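Xyloglucan-specific endo-beta-1,4-glucanase BoGH5A (Bacteroides ovatus, PDB 3ZMR) hydrolyses internal beta-1,4-glucosidic linkages in the backbone of xyloglucan, retaining the beta configuration and releasing xyloglucan oligosaccharides. Local coordinates at residues 111-114 with 120-123; 311-316 with 378-383. All blocks are in the same frame, centred on the assembly; numbering follows the deposited sequence.

Contact 1: residues 111-114 with 120-123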
# COMPACT_ATOMS: atom_id res chain seq x y z
N ARG A 111 7.32 -19.91 -3.37
CA ARG A 111 8.54 -19.96 -4.17
C ARG A 111 9.61 -19.02 -3.61
O ARG A 111 9.31 -17.97 -3.04
CB ARG A 111 8.25 -19.59 -5.61
CG ARG A 111 7.36 -20.63 -6.31
CD ARG A 111 6.84 -20.08 -7.63
NE ARG A 111 5.77 -19.12 -7.38
CZ ARG A 111 5.14 -18.44 -8.31
NH1 ARG A 111 5.50 -18.52 -9.60
NH2 ARG A 111 4.12 -17.67 -7.95
N ASP A 112 10.87 -19.40 -3.82
CA ASP A 112 11.98 -18.57 -3.40
C ASP A 112 12.22 -17.46 -4.43
O ASP A 112 13.19 -17.48 -5.23
CB ASP A 112 13.25 -19.41 -3.22
CG ASP A 112 14.35 -18.65 -2.54
OD1 ASP A 112 14.12 -17.59 -1.95
OD2 ASP A 112 15.48 -19.16 -2.55
N LEU A 113 11.31 -16.48 -4.40
CA LEU A 113 11.31 -15.33 -5.31
C LEU A 113 11.14 -14.05 -4.50
O LEU A 113 10.29 -14.00 -3.62
CB LEU A 113 10.14 -15.45 -6.30
CG LEU A 113 10.16 -16.62 -7.28
CD1 LEU A 113 8.85 -16.68 -8.03
CD2 LEU A 113 11.35 -16.47 -8.22
N THR A 114 11.93 -13.03 -4.81
CA THR A 114 11.70 -11.72 -4.23
C THR A 114 10.37 -11.17 -4.77
O THR A 114 9.88 -11.61 -5.80
CB THR A 114 12.80 -10.72 -4.56
OG1 THR A 114 12.78 -10.52 -5.97
CG2 THR A 114 14.16 -11.22 -4.09
N ALA A 120 7.45 -9.47 -11.91
CA ALA A 120 7.74 -9.66 -13.33
C ALA A 120 6.86 -10.78 -13.94
O ALA A 120 6.67 -10.83 -15.16
CB ALA A 120 9.20 -9.98 -13.51
N LEU A 121 6.31 -11.65 -13.09
CA LEU A 121 5.40 -12.73 -13.49
C LEU A 121 3.94 -12.28 -13.51
O LEU A 121 3.07 -12.89 -14.13
CB LEU A 121 5.53 -13.92 -12.53
CG LEU A 121 6.93 -14.50 -12.38
CD1 LEU A 121 6.91 -15.65 -11.37
CD2 LEU A 121 7.46 -14.98 -13.72
N MET A 122 3.67 -11.20 -12.80
CA MET A 122 2.29 -10.75 -12.59
C MET A 122 1.75 -10.04 -13.81
O MET A 122 0.61 -10.30 -14.21
CB MET A 122 2.21 -9.91 -11.31
CG MET A 122 2.31 -10.80 -10.07
SD MET A 122 2.51 -10.04 -8.44
CE MET A 122 1.01 -9.13 -8.43
N LYS A 123 2.58 -9.17 -14.38
CA LYS A 123 2.40 -8.54 -15.71
C LYS A 123 1.33 -7.44 -15.77
O LYS A 123 1.65 -6.26 -15.88
CB LYS A 123 2.15 -9.58 -16.81
CG LYS A 123 3.42 -10.36 -17.15
CD LYS A 123 3.14 -11.57 -18.03
CE LYS A 123 4.00 -12.75 -17.61
NZ LYS A 123 4.08 -13.82 -18.64

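Contact 2: residues 311-316 with 378-383. With EDO (1,2-ethanediol), chain J.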
# COMPACT_ATOMS: atom_id res chain seq x y z
N THR A 311 -2.59 6.67 -1.59
CA THR A 311 -2.02 5.91 -2.76
C THR A 311 -1.42 6.87 -3.83
O THR A 311 -1.36 6.57 -5.01
CB THR A 311 -2.98 4.91 -3.41
OG1 THR A 311 -4.15 5.59 -3.87
CG2 THR A 311 -3.33 3.82 -2.44
N ASP A 312 -0.92 8.02 -3.37
CA ASP A 312 -0.46 9.06 -4.31
C ASP A 312 1.01 8.87 -4.65
O ASP A 312 1.86 8.73 -3.76
CB ASP A 312 -0.66 10.44 -3.70
CG ASP A 312 -0.20 11.55 -4.61
OD1 ASP A 312 -0.91 11.82 -5.59
OD2 ASP A 312 0.88 12.11 -4.38
N VAL A 313 1.33 8.91 -5.95
CA VAL A 313 2.70 8.70 -6.41
C VAL A 313 3.67 9.71 -5.81
O VAL A 313 4.72 9.32 -5.27
CB VAL A 313 2.79 8.67 -7.94
CG1 VAL A 313 4.27 8.64 -8.39
CG2 VAL A 313 2.03 7.47 -8.50
N ALA A 314 3.39 11.01 -5.91
CA ALA A 314 4.35 12.00 -5.43
C ALA A 314 4.55 11.86 -3.91
O ALA A 314 5.65 12.02 -3.41
CB ALA A 314 3.94 13.42 -5.82
N LYS A 315 3.47 11.58 -3.18
CA LYS A 315 3.58 11.37 -1.73
C LYS A 315 4.36 10.09 -1.38
O LYS A 315 4.98 10.00 -0.30
CB LYS A 315 2.22 11.42 -1.04
CG LYS A 315 1.59 12.81 -1.03
CD LYS A 315 0.19 12.81 -0.46
CE LYS A 315 -0.41 14.20 -0.41
NZ LYS A 315 -0.65 14.76 -1.76
N ALA A 316 4.29 9.09 -2.25
CA ALA A 316 5.12 7.88 -2.05
C ALA A 316 6.59 8.26 -2.09
O ALA A 316 7.38 7.95 -1.19
CB ALA A 316 4.82 6.82 -3.11
N LEU A 378 5.03 8.56 -13.48
CA LEU A 378 5.22 7.12 -13.32
C LEU A 378 6.72 6.75 -13.25
O LEU A 378 7.11 5.87 -12.47
CB LEU A 378 4.48 6.33 -14.39
CG LEU A 378 2.94 6.40 -14.28
CD1 LEU A 378 2.31 5.63 -15.45
CD2 LEU A 378 2.46 5.88 -12.91
N SER A 379 7.57 7.46 -14.00
CA SER A 379 9.02 7.21 -13.94
C SER A 379 9.65 7.62 -12.60
O SER A 379 10.70 7.09 -12.23
CB SER A 379 9.75 7.87 -15.10
OG SER A 379 9.86 9.25 -14.96
N SER A 380 9.01 8.53 -11.86
CA SER A 380 9.51 8.94 -10.54
C SER A 380 9.53 7.77 -9.53
O SER A 380 10.24 7.79 -8.55
CB SER A 380 8.73 10.16 -9.99
OG SER A 380 7.44 9.80 -9.50
N LEU A 381 8.76 6.74 -9.82
CA LEU A 381 8.73 5.50 -9.03
C LEU A 381 9.96 4.61 -9.21
O LEU A 381 10.12 3.62 -8.49
CB LEU A 381 7.46 4.70 -9.32
CG LEU A 381 6.17 5.41 -8.84
CD1 LEU A 381 4.97 4.76 -9.53
CD2 LEU A 381 6.08 5.30 -7.33
N ASN A 382 10.85 5.01 -10.12
CA ASN A 382 12.14 4.31 -10.31
C ASN A 382 12.96 4.24 -9.04
O ASN A 382 13.74 3.32 -8.87
CB ASN A 382 12.94 4.86 -11.53
CG ASN A 382 13.52 6.27 -11.38
OD1 ASN A 382 13.33 6.98 -10.42
ND2 ASN A 382 14.27 6.66 -12.42
N VAL A 383 12.77 5.20 -8.13
CA VAL A 383 13.49 5.17 -6.85
C VAL A 383 13.17 3.88 -6.06
O VAL A 383 14.05 3.30 -5.42
CB VAL A 383 13.23 6.44 -6.01
CG1 VAL A 383 11.79 6.56 -5.56
CG2 VAL A 383 14.16 6.49 -4.81
C1 EDO J . -3.89 9.80 -5.55
O1 EDO J . -3.12 10.46 -6.58
C2 EDO J . -4.41 8.44 -6.02
O2 EDO J . -5.39 8.62 -7.05

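Contact 1: residues 111-114 with 120-123
L121 meets R111 and L113 in a small, mainly van der Waals surface contact, with no hydrogen bond across it, between the last turn of helix 115-122 and the loop that leads into it. CD1 of L121 does all the touching. It lies 3.7 Å from NH1 of R111, approaching the guanidinium obliquely, and 4.0 Å away stands CD1 of L113, the two leucine side chains crossing at about a right angle. The arginine reaches out to meet L121 from the opposite direction, its chain bent at chi3 (-76°). This brings the guanidinium over L113, whose CD1 sits 3.7 Å above one face, toward the rim. Arginine suits a place at the surface: its flat group offers a face to L113 while NH2 bonds elsewhere, in a salt bridge with D253 and a hydrogen bond to the hydroxyl of Y210. That anchoring probably fixes the plane against which L113 rests. Between R111 and L113, D112 centres an inverse gamma turn, closed by a weak bond of 2.8 Å from L113 N to R111 O. T114 then caps the helix. The whole is a capped helix packed against its own lead-in loop, just before the first strand of the family 5 (beta/alpha)8 barrel.

Contact 2: residues 311-316 with 378-383
V313 packs on S380 and L381 in the outer layer of the (beta/alpha)8 barrel, where the start of helix 313-319 meets the turn between helices 371-379 and 382-386. The apolar part centres on CG1 of V313, which stands 3.8 Å from CG of L381 and 3.9 Å from its CD2, the two side chains lying nearly perpendicular. A chi1 of 173°, setting CG1 anti to the backbone N, turns that methyl toward S380 and L381, while CG2 comes to 4.1 Å from CD1 of L381. Branched aliphatic residues suit this buried place, for V313 also touches C335 of strand 331-337 and L381 touches V391 and I393 of strand 391-396. A polar atom borders the patch: OG of S380 approaches CG1 of V313 at 3.6 Å, but bonds back to the carbonyl of T377. Backbone bonds shape segment 378-383, where S379 to N382 form a type I turn with N382 N 3.0 Å from S379 O. Side-chain capping begins helix 313-319, aspartate at the N-cap offering its carboxylate to a backbone N-H: K315 N donates to OD2 of D312 at 2.9 Å. The other oxygen, OD1 of D312, accepts from O1 of a 1,2-ethanediol, probably from the crystallisation liquor, at 2.8 Å.

How the contacts relate
From the N terminus, the chain passes through the BACON region and reaches contact 1, which closes a short loop of five helical residues and ties the helix 115-122 to its own approach. It then enters the barrel, whose first strand is 125-127, and runs through the first five strands before contact 2 opens after strand 304-307. The loop closed there spans 61 residues and takes in strand 331-337, so that segments following the fifth and sixth strands are joined. By these separations contact 1 is local and contact 2 long-range. The two stand in series, neither nesting nor crossing. Their centres are 21 Å apart, with about 12 Å between nearest atoms, so they do not touch.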